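Local coordinates for protein GH127 beta-L-arabinofuranoside (Geobacillus stearothermophilus, PDB 4QK0) that probably hydrolyses beta-L-arabinofuranosides, releasing L-arabinofuranose units, as a member of glycoside hydrolase family 127, at residues F58-E64 / L108-A112; K81-A85 / P415-R419; Q114-Y118 / K130-N134. One frame throughout, in Å; residues are numbered along the deposited sequence. Where two conformers were deposited one is given.

All three contacts lie in the family 127 catalytic domain. Contact 2 is central, about 12 Å from the centre of the chain. Contacts 1 and 3 are peripheral, about 31 and 30 Å from it. Contacts 1 and 2 have centres about 21 Å apart and touch through leucines, with Leu109 CD1 4.1 Å from Leu83 CD1. Contacts 1 and 3 have centres about 15 Å apart and adjoin in sequence, since the loop of 114-118 follows the end of helix 96-112. Contact 3 lies about 25 Å from contact 2, centre to centre, without touching it. The segments of contact 2 are far apart in sequence, so it joins distant parts of the domain.

Contact 1 (F58-E64 / L108-A112); sequences FRIAAGE and LLGRA
Ala62 and Ala112 bring the two backbones together at 3.9 Å between their CA atoms, at the end of helix 54-61 and the end of helix 96-112. The first helix closes with a Schellman motif. Gly63 takes a positive phi, and the amides of Gly63 and Glu64 bond back to Ile60 and Arg59. This brings Glu64 round to face Arg111.

The two charged side chains cross at about a right angle, but their flat ends are nearly coplanar. Carboxylate and guanidinium planes are 18° apart. Arg111 grips with NE and NH2, one to each carboxylate oxygen. Arg111 NH2 to Glu64 OE1 is 3.0 Å and nearly straight, on the syn lone pair of the oxygen. NE to Glu64 OE2 is modelled so short that its exact length is doubtful. The guanidinium reaches the carboxylate through a bend in its chain at chi3, -58°. Arg59 has its own salt-bridge partner in Glu56.

The apolar half centres on Phe58. Leu109 CD2 lies over one face of the Phe58 ring, 3.4 Å from the centroid and 16° off the normal, a close CH-pi contact. Ala112 CB sits at the ring edge, 4.0 Å from Phe58 CD1. Leu108 lies between the two halves. Leu108 CD2 packs on Phe58 CB at 3.9 Å. Leu108 CD1 meets Ala62 CB at 3.9 Å. The small Ala61 and Ala112 methyls also touch, which suits the close approach of the helix ends.

The contact runs from buried to exposed, with the salt bridge at the outer side. Helix 76-92 meets Phe58 through Asp76 and Val79, and Leu109 through Leu83. Leu119 covers Phe58 and Ala112, and Thr124 of helix 122-126 packs on Ala61.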
loop_
_atom_site.group_PDB
_atom_site.type_symbol
_atom_site.label_atom_id
_atom_site.label_comp_id
_atom_site.label_asym_id
_atom_site.label_seq_id
_atom_site.Cartn_x
_atom_site.Cartn_y
_atom_site.Cartn_z
ATOM N N PHE A 58 -35.054 -15.948 -11.443
ATOM C CA PHE A 58 -35.471 -16.802 -12.577
ATOM C C PHE A 58 -36.946 -17.146 -12.487
ATOM O O PHE A 58 -37.639 -17.189 -13.498
ATOM C CB PHE A 58 -34.684 -18.101 -12.641
ATOM C CG PHE A 58 -33.294 -17.933 -13.154
ATOM C CD1 PHE A 58 -33.052 -17.734 -14.506
ATOM C CD2 PHE A 58 -32.219 -17.965 -12.278
ATOM C CE1 PHE A 58 -31.765 -17.554 -14.980
ATOM C CE2 PHE A 58 -30.937 -17.806 -12.744
ATOM C CZ PHE A 58 -30.702 -17.578 -14.083
ATOM N N ARG A 59 -37.435 -17.347 -11.264
ATOM C CA ARG A 59 -38.855 -17.485 -11.065
ATOM C C ARG A 59 -39.613 -16.306 -11.612
ATOM O O ARG A 59 -40.615 -16.479 -12.330
ATOM C CB ARG A 59 -39.182 -17.610 -9.594
ATOM C CG ARG A 59 -38.981 -18.997 -9.090
ATOM C CD ARG A 59 -39.895 -19.294 -7.924
ATOM N NE ARG A 59 -39.351 -20.477 -7.330
ATOM C CZ ARG A 59 -38.411 -20.482 -6.394
ATOM N NH1 ARG A 59 -37.950 -19.344 -5.871
ATOM N NH2 ARG A 59 -37.952 -21.646 -5.974
ATOM N N ILE A 60 -39.195 -15.101 -11.220
ATOM C CA ILE A 60 -39.894 -13.913 -11.671
ATOM C C ILE A 60 -39.839 -13.881 -13.175
ATOM O O ILE A 60 -40.836 -13.648 -13.862
ATOM C CB ILE A 60 -39.289 -12.658 -11.041
ATOM C CG1 ILE A 60 -39.489 -12.707 -9.503
ATOM C CG2 ILE A 60 -39.926 -11.415 -11.622
ATOM C CD1 ILE A 60 -38.679 -11.675 -8.730
ATOM N N ALA A 61 -38.666 -14.151 -13.712
ATOM C CA ALA A 61 -38.489 -14.062 -15.161
ATOM C C ALA A 61 -39.348 -15.092 -15.888
ATOM O O ALA A 61 -39.704 -14.875 -17.011
ATOM C CB ALA A 61 -37.007 -14.236 -15.529
ATOM N N ALA A 62 -39.607 -16.233 -15.265
ATOM C CA ALA A 62 -40.418 -17.276 -15.896
ATOM C C ALA A 62 -41.885 -16.978 -15.704
ATOM O O ALA A 62 -42.725 -17.723 -16.147
ATOM C CB ALA A 62 -40.109 -18.614 -15.295
ATOM N N GLY A 63 -42.196 -15.868 -15.049
ATOM C CA GLY A 63 -43.594 -15.521 -14.758
ATOM C C GLY A 63 -44.241 -16.385 -13.687
ATOM O O GLY A 63 -45.443 -16.546 -13.689
ATOM N N GLU A 64 -43.446 -16.923 -12.775
ATOM C CA GLU A 64 -43.941 -17.800 -11.731
ATOM C C GLU A 64 -43.837 -17.143 -10.372
ATOM O O GLU A 64 -44.132 -17.740 -9.374
ATOM C CB GLU A 64 -43.153 -19.106 -11.741
ATOM C CG GLU A 64 -43.519 -19.937 -12.953
ATOM C CD GLU A 64 -42.536 -21.044 -13.270
ATOM O OE1 GLU A 64 -41.846 -21.529 -12.334
ATOM O OE2 GLU A 64 -42.458 -21.416 -14.470
ATOM N N LEU A 108 -36.646 -24.674 -14.814
ATOM C CA LEU A 108 -36.906 -23.270 -14.525
ATOM C C LEU A 108 -36.133 -22.348 -15.451
ATOM O O LEU A 108 -36.690 -21.419 -16.036
ATOM C CB LEU A 108 -36.586 -22.960 -13.074
ATOM C CG LEU A 108 -36.675 -21.496 -12.670
ATOM C CD1 LEU A 108 -38.053 -20.935 -12.904
ATOM C CD2 LEU A 108 -36.314 -21.373 -11.190
ATOM N N LEU A 109 -34.860 -22.611 -15.638
ATOM C CA LEU A 109 -34.130 -21.835 -16.637
ATOM C C LEU A 109 -34.822 -21.902 -17.994
ATOM O O LEU A 109 -34.980 -20.872 -18.658
ATOM C CB LEU A 109 -32.694 -22.333 -16.793
ATOM C CG LEU A 109 -31.834 -22.272 -15.542
ATOM C CD1 LEU A 109 -30.431 -22.788 -15.825
ATOM C CD2 LEU A 109 -31.737 -20.866 -14.991
ATOM N N GLY A 110 -35.193 -23.125 -18.417
ATOM C CA GLY A 110 -35.911 -23.318 -19.693
ATOM C C GLY A 110 -37.194 -22.504 -19.772
ATOM O O GLY A 110 -37.496 -21.922 -20.815
ATOM N N ARG A 111 -37.910 -22.353 -18.654
ATOM C CA ARG A 111 -39.117 -21.463 -18.666
ATOM C C ARG A 111 -38.794 -19.990 -18.599
ATOM O O ARG A 111 -39.581 -19.199 -19.031
ATOM C CB ARG A 111 -40.091 -21.856 -17.539
ATOM C CG ARG A 111 -40.563 -23.320 -17.663
ATOM C CD ARG A 111 -41.683 -23.676 -16.671
ATOM N NE ARG A 111 -41.352 -23.482 -15.245
ATOM C CZ ARG A 111 -40.683 -24.351 -14.479
ATOM N NH1 ARG A 111 -40.250 -25.501 -14.968
ATOM N NH2 ARG A 111 -40.416 -24.064 -13.219
ATOM N N ALA A 112 -37.635 -19.589 -18.046
ATOM C CA ALA A 112 -37.275 -18.144 -18.040
ATOM C C ALA A 112 -36.729 -17.716 -19.381
ATOM O O ALA A 112 -36.610 -16.528 -19.676
ATOM C CB ALA A 112 -36.234 -17.876 -16.967
#

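Contact 2 (K81-A85 / P415-R419); sequences KWLEA and PNLAR
Glu84 OE1 accepts from Arg419 NH1 at 2.7 Å, a buried salt bridge between two helices. Helices 76-92 and 413-422 run nearly parallel here, at 22° and 8.4 Å between the axes of the short segments. This is consistent with the (alpha/alpha)6 barrel expected for the catalytic domain of this clan.

The bond is moderately bent. NH1 comes to the syn side of OE1 but lies 20° out of the carboxylate plane. The two flat groups are steeply turned, with planes 82° apart, so a single nitrogen does the gripping. Arg419 reaches across with CG between the backbone N and the carbonyl carbon, then runs out extended to NE. Glu84 OE2 is held by Tyr88 OH. Glu149 of helix 140-158 forms a long, weak ion pair with Arg419.

Lys81 also points at the other helix. Lys81 CB rests on Pro415 CB at 3.9 Å. From there the extended chain passes the side chain of Asn416, and NZ is hydrogen-bonded to Tyr142 OH. Thus both Lys81 and Arg419 link this pair to helix 140-158, where His146 touches the two of them.

Trp82 leads the other way. Its NE1 bonds to Ile35 O, and its ring stacks with Trp39 of helix 22-42. Where the helices come closest, small residues allow it: Ala85 CB meets Ala418 CB at 4.0 Å and lies 3.8 Å from Arg419 CA.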
loop_
_atom_site.group_PDB
_atom_site.type_symbol
_atom_site.label_atom_id
_atom_site.label_comp_id
_atom_site.label_asym_id
_atom_site.label_seq_id
_atom_site.Cartn_x
_atom_site.Cartn_y
_atom_site.Cartn_z
ATOM N N LYS A 81 -22.628 -21.565 -11.714
ATOM C CA LYS A 81 -21.445 -22.177 -11.102
ATOM C C LYS A 81 -21.828 -23.252 -10.145
ATOM O O LYS A 81 -21.090 -24.251 -10.000
ATOM C CB LYS A 81 -20.568 -21.141 -10.388
ATOM C CG LYS A 81 -19.873 -20.169 -11.339
ATOM C CD LYS A 81 -19.338 -18.960 -10.559
ATOM C CE LYS A 81 -18.616 -17.991 -11.460
ATOM N NZ LYS A 81 -18.397 -16.726 -10.723
ATOM N N TRP A 82 -22.962 -23.063 -9.455
ATOM C CA TRP A 82 -23.425 -24.097 -8.526
ATOM C C TRP A 82 -23.817 -25.359 -9.351
ATOM O O TRP A 82 -23.388 -26.484 -9.024
ATOM C CB TRP A 82 -24.583 -23.573 -7.651
ATOM C CG TRP A 82 -25.137 -24.535 -6.651
ATOM C CD1 TRP A 82 -24.728 -24.701 -5.357
ATOM C CD2 TRP A 82 -26.178 -25.492 -6.861
ATOM N NE1 TRP A 82 -25.448 -25.706 -4.765
ATOM C CE2 TRP A 82 -26.356 -26.188 -5.656
ATOM C CE3 TRP A 82 -26.997 -25.807 -7.936
ATOM C CZ2 TRP A 82 -27.307 -27.196 -5.508
ATOM C CZ3 TRP A 82 -27.966 -26.793 -7.773
ATOM C CH2 TRP A 82 -28.105 -27.471 -6.573
ATOM N N LEU A 83 -24.555 -25.165 -10.451
ATOM C CA LEU A 83 -24.908 -26.319 -11.332
ATOM C C LEU A 83 -23.677 -27.046 -11.879
ATOM O O LEU A 83 -23.628 -28.270 -11.911
ATOM C CB LEU A 83 -25.776 -25.878 -12.484
ATOM C CG LEU A 83 -27.220 -25.494 -12.091
ATOM C CD1 LEU A 83 -27.901 -24.785 -13.233
ATOM C CD2 LEU A 83 -28.011 -26.714 -11.689
ATOM N N GLU A 84 -22.658 -26.288 -12.248
ATOM C CA GLU A 84 -21.462 -26.876 -12.799
ATOM C C GLU A 84 -20.768 -27.730 -11.787
ATOM O O GLU A 84 -20.342 -28.869 -12.078
ATOM C CB GLU A 84 -20.513 -25.817 -13.367
ATOM C CG GLU A 84 -19.354 -26.468 -14.141
ATOM C CD GLU A 84 -18.229 -25.516 -14.551
ATOM O OE1 GLU A 84 -18.451 -24.299 -14.544
ATOM O OE2 GLU A 84 -17.128 -26.006 -14.910
ATOM N N ALA A 85 -20.628 -27.225 -10.581
ATOM C CA ALA A 85 -20.032 -28.060 -9.530
ATOM C C ALA A 85 -20.862 -29.317 -9.231
ATOM O O ALA A 85 -20.317 -30.390 -8.962
ATOM C CB ALA A 85 -19.872 -27.264 -8.259
ATOM N N PRO A 415 -18.651 -21.200 -4.838
ATOM C CA PRO A 415 -19.051 -22.091 -5.958
ATOM C C PRO A 415 -17.947 -22.194 -7.016
ATOM O O PRO A 415 -17.919 -23.184 -7.811
ATOM C CB PRO A 415 -20.315 -21.417 -6.537
ATOM C CG PRO A 415 -20.186 -19.972 -6.187
ATOM C CD PRO A 415 -19.375 -19.908 -4.902
ATOM N N ASN A 416 -17.053 -21.185 -6.995
ATOM C CA ASN A 416 -15.857 -21.230 -7.778
ATOM C C ASN A 416 -14.916 -22.296 -7.261
ATOM O O ASN A 416 -14.555 -23.164 -8.051
ATOM C CB ASN A 416 -15.217 -19.866 -7.982
ATOM C CG ASN A 416 -15.231 -19.420 -9.457
ATOM O OD1 ASN A 416 -16.011 -18.544 -9.818
ATOM N ND2 ASN A 416 -14.383 -20.030 -10.310
ATOM N N LEU A 417 -14.502 -22.302 -5.994
ATOM C CA LEU A 417 -13.608 -23.396 -5.546
ATOM C C LEU A 417 -14.250 -24.757 -5.650
ATOM O O LEU A 417 -13.606 -25.711 -5.984
ATOM C CB LEU A 417 -13.151 -23.263 -4.125
ATOM C CG LEU A 417 -11.755 -22.706 -3.886
ATOM C CD1 LEU A 417 -11.593 -22.540 -2.378
ATOM C CD2 LEU A 417 -10.630 -23.577 -4.433
ATOM N N ALA A 418 -15.516 -24.832 -5.345
ATOM C CA ALA A 418 -16.245 -26.086 -5.469
ATOM C C ALA A 418 -16.109 -26.693 -6.866
ATOM O O ALA A 418 -15.901 -27.891 -6.974
ATOM C CB ALA A 418 -17.713 -25.875 -5.174
ATOM N N ARG A 419 -16.291 -25.893 -7.925
ATOM C CA ARG A 419 -16.276 -26.475 -9.274
ATOM C C ARG A 419 -14.910 -26.983 -9.633
ATOM O O ARG A 419 -14.816 -28.025 -10.268
ATOM C CB ARG A 419 -16.841 -25.558 -10.340
ATOM C CG ARG A 419 -16.043 -24.322 -10.656
ATOM C CD ARG A 419 -16.784 -23.522 -11.717
ATOM N NE ARG A 419 -16.048 -22.332 -12.088
ATOM C CZ ARG A 419 -15.909 -21.867 -13.319
ATOM N NH1 ARG A 419 -16.436 -22.504 -14.369
ATOM N NH2 ARG A 419 -15.209 -20.750 -13.512
#

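Contact 3 (Q114-Y118 / K130-N134)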
loop_
_atom_site.group_PDB
_atom_site.type_symbol
_atom_site.label_atom_id
_atom_site.label_comp_id
_atom_site.label_asym_id
_atom_site.label_seq_id
_atom_site.Cartn_x
_atom_site.Cartn_y
_atom_site.Cartn_z
ATOM N N GLN A 114 -36.275 -16.580 -23.110
ATOM C CA GLN A 114 -37.102 -15.888 -24.088
ATOM C C GLN A 114 -37.235 -16.759 -25.350
ATOM O O GLN A 114 -36.431 -17.637 -25.589
ATOM C CB GLN A 114 -36.511 -14.501 -24.394
ATOM C CG GLN A 114 -36.682 -13.514 -23.224
ATOM C CD GLN A 114 -36.118 -12.127 -23.515
ATOM O OE1 GLN A 114 -35.897 -11.760 -24.669
ATOM N NE2 GLN A 114 -35.860 -11.337 -22.445
ATOM N N PRO A 115 -38.260 -16.514 -26.159
ATOM C CA PRO A 115 -38.437 -17.288 -27.383
ATOM C C PRO A 115 -37.244 -17.233 -28.339
ATOM O O PRO A 115 -37.049 -18.146 -29.109
ATOM C CB PRO A 115 -39.647 -16.620 -28.050
ATOM C CG PRO A 115 -40.342 -15.859 -26.972
ATOM C CD PRO A 115 -39.293 -15.478 -25.979
ATOM N N ASP A 116 -36.490 -16.136 -28.354
ATOM C CA ASP A 116 -35.367 -16.062 -29.300
ATOM C C ASP A 116 -34.099 -16.719 -28.758
ATOM O O ASP A 116 -33.126 -16.780 -29.471
ATOM C CB ASP A 116 -35.092 -14.617 -29.743
ATOM C CG ASP A 116 -34.690 -13.698 -28.587
ATOM O OD1 ASP A 116 -34.423 -14.209 -27.493
ATOM O OD2 ASP A 116 -34.643 -12.466 -28.815
ATOM N N GLY A 117 -34.146 -17.276 -27.546
ATOM C CA GLY A 117 -32.977 -17.909 -26.945
ATOM C C GLY A 117 -32.267 -17.119 -25.807
ATOM O O GLY A 117 -31.614 -17.713 -24.973
ATOM N N TYR A 118 -32.509 -15.826 -25.714
ATOM C CA TYR A 118 -31.980 -14.986 -24.626
ATOM C C TYR A 118 -32.446 -15.433 -23.244
ATOM O O TYR A 118 -33.635 -15.647 -23.018
ATOM C CB TYR A 118 -32.403 -13.554 -24.866
ATOM C CG TYR A 118 -31.719 -12.552 -23.994
ATOM C CD1 TYR A 118 -30.397 -12.171 -24.246
ATOM C CD2 TYR A 118 -32.429 -11.861 -23.006
ATOM C CE1 TYR A 118 -29.763 -11.193 -23.473
ATOM C CE2 TYR A 118 -31.818 -10.888 -22.230
ATOM C CZ TYR A 118 -30.476 -10.557 -22.455
ATOM O OH TYR A 118 -29.842 -9.624 -21.680
ATOM N N LYS A 130 -33.497 -3.431 -22.893
ATOM C CA LYS A 130 -32.187 -2.731 -22.868
ATOM C C LYS A 130 -30.988 -3.666 -23.065
ATOM O O LYS A 130 -29.841 -3.250 -22.869
ATOM C CB LYS A 130 -32.031 -1.972 -21.544
ATOM C CG LYS A 130 -32.552 -0.544 -21.547
ATOM C CD LYS A 130 -33.658 -0.322 -22.554
ATOM C CE LYS A 130 -34.276 1.069 -22.453
ATOM N NZ LYS A 130 -35.286 1.142 -21.363
ATOM N N ARG A 131 -31.246 -4.902 -23.511
ATOM C CA ARG A 131 -30.217 -5.873 -23.702
ATOM C C ARG A 131 -29.154 -5.454 -24.713
ATOM O O ARG A 131 -29.373 -4.654 -25.626
ATOM C CB ARG A 131 -30.773 -7.247 -24.026
ATOM C CG ARG A 131 -31.504 -7.381 -25.362
ATOM C CD ARG A 131 -32.208 -8.721 -25.434
ATOM N NE ARG A 131 -32.911 -8.858 -26.695
ATOM C CZ ARG A 131 -33.541 -9.953 -27.147
ATOM N NH1 ARG A 131 -33.564 -11.086 -26.477
ATOM N NH2 ARG A 131 -34.123 -9.902 -28.351
ATOM N N TRP A 132 -27.955 -5.927 -24.442
ATOM C CA TRP A 132 -26.814 -5.663 -25.301
ATOM C C TRP A 132 -26.385 -4.200 -25.433
ATOM O O TRP A 132 -25.721 -3.853 -26.389
ATOM C CB TRP A 132 -27.087 -6.209 -26.718
ATOM C CG TRP A 132 -27.608 -7.649 -26.848
ATOM C CD1 TRP A 132 -28.644 -8.062 -27.636
ATOM C CD2 TRP A 132 -27.067 -8.832 -26.234
ATOM N NE1 TRP A 132 -28.789 -9.454 -27.554
ATOM C CE2 TRP A 132 -27.822 -9.942 -26.710
ATOM C CE3 TRP A 132 -26.023 -9.071 -25.333
ATOM C CZ2 TRP A 132 -27.550 -11.253 -26.313
ATOM C CZ3 TRP A 132 -25.758 -10.385 -24.929
ATOM C CH2 TRP A 132 -26.531 -11.460 -25.408
HETATM N N MSE A 133 -26.741 -3.345 -24.502
HETATM C CA MSE A 133 -26.343 -1.938 -24.581
HETATM C C MSE A 133 -25.173 -1.602 -23.659
HETATM O O MSE A 133 -24.609 -0.523 -23.731
HETATM C CB MSE A 133 -27.544 -1.023 -24.292
HETATM C CG MSE A 133 -28.678 -1.166 -25.321
HETATM SE SE MSE A 133 -28.207 -0.614 -27.163
HETATM C CE MSE A 133 -28.272 -2.267 -28.213
ATOM N N ASN A 134 -24.799 -2.520 -22.767
ATOM C CA ASN A 134 -23.651 -2.327 -21.883
ATOM C C ASN A 134 -22.909 -3.620 -21.609
ATOM O O ASN A 134 -22.923 -4.199 -20.514
ATOM C CB ASN A 134 -24.032 -1.639 -20.559
ATOM C CG ASN A 134 -22.797 -1.126 -19.816
ATOM O OD1 ASN A 134 -21.659 -1.537 -20.085
ATOM N ND2 ASN A 134 -23.020 -0.221 -18.883
#
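Arg131 reaches out of the type II turn of 130-133 to Asp116, which belongs to the type I beta turn from Gln114 to Gly117. Both segments are loops flanking helix 122-126.

The ionic part is an end-on grip. NH1 and NH2 of Arg131 both bind one oxygen, Asp116 OD2. Arg131 NH2 is 2.7 Å and Arg131 NH1 2.9 Å from Asp116 OD2. NH2 comes nearly in line with the C-O bond of OD2, and NH1 uses the syn lone pair. Both bonds are somewhat bent. Carboxylate and guanidinium are nearly coplanar, 17° apart. A weak bond links NH1 to OD1.

Asp116 is itself fixed by an Asx turn. Asp116 OD1 accepts the backbone N of Tyr118 at 3.1 Å, on the anti side, well out of the carboxylate plane. The second-shell amide thus helps orient the carboxylate towards Arg131. Gln114 OE1 comes close to Arg131 NH1, but at an angle too poor for a hydrogen bond; Gln114 NE2 bonds to Thr124 OG1.

The aromatic part lies alongside. Arg131 runs over one face of the Tyr118 ring with its chain extended from CG to NE (chi3 180°). Arg131 CD sits above the centre of the Tyr118 ring, 3.7 Å from the centroid, a CH-pi contact. The guanidinium lies further along, in an off-centre cation-pi contact. Tyr118 and Trp132 form an offset edge-to-face pair, the edge of Tyr118 toward the face of Trp132, with planes at 76°. This tryptophan bonds through NE1 to Tyr173 OH of helix 162-177. Glu140 OE1 accepts from both Tyr118 OH and Trp132 N, tying the two loops to helix 140-158. Tyr118 CE1 meets Trp132 CZ2 at 3.6 Å.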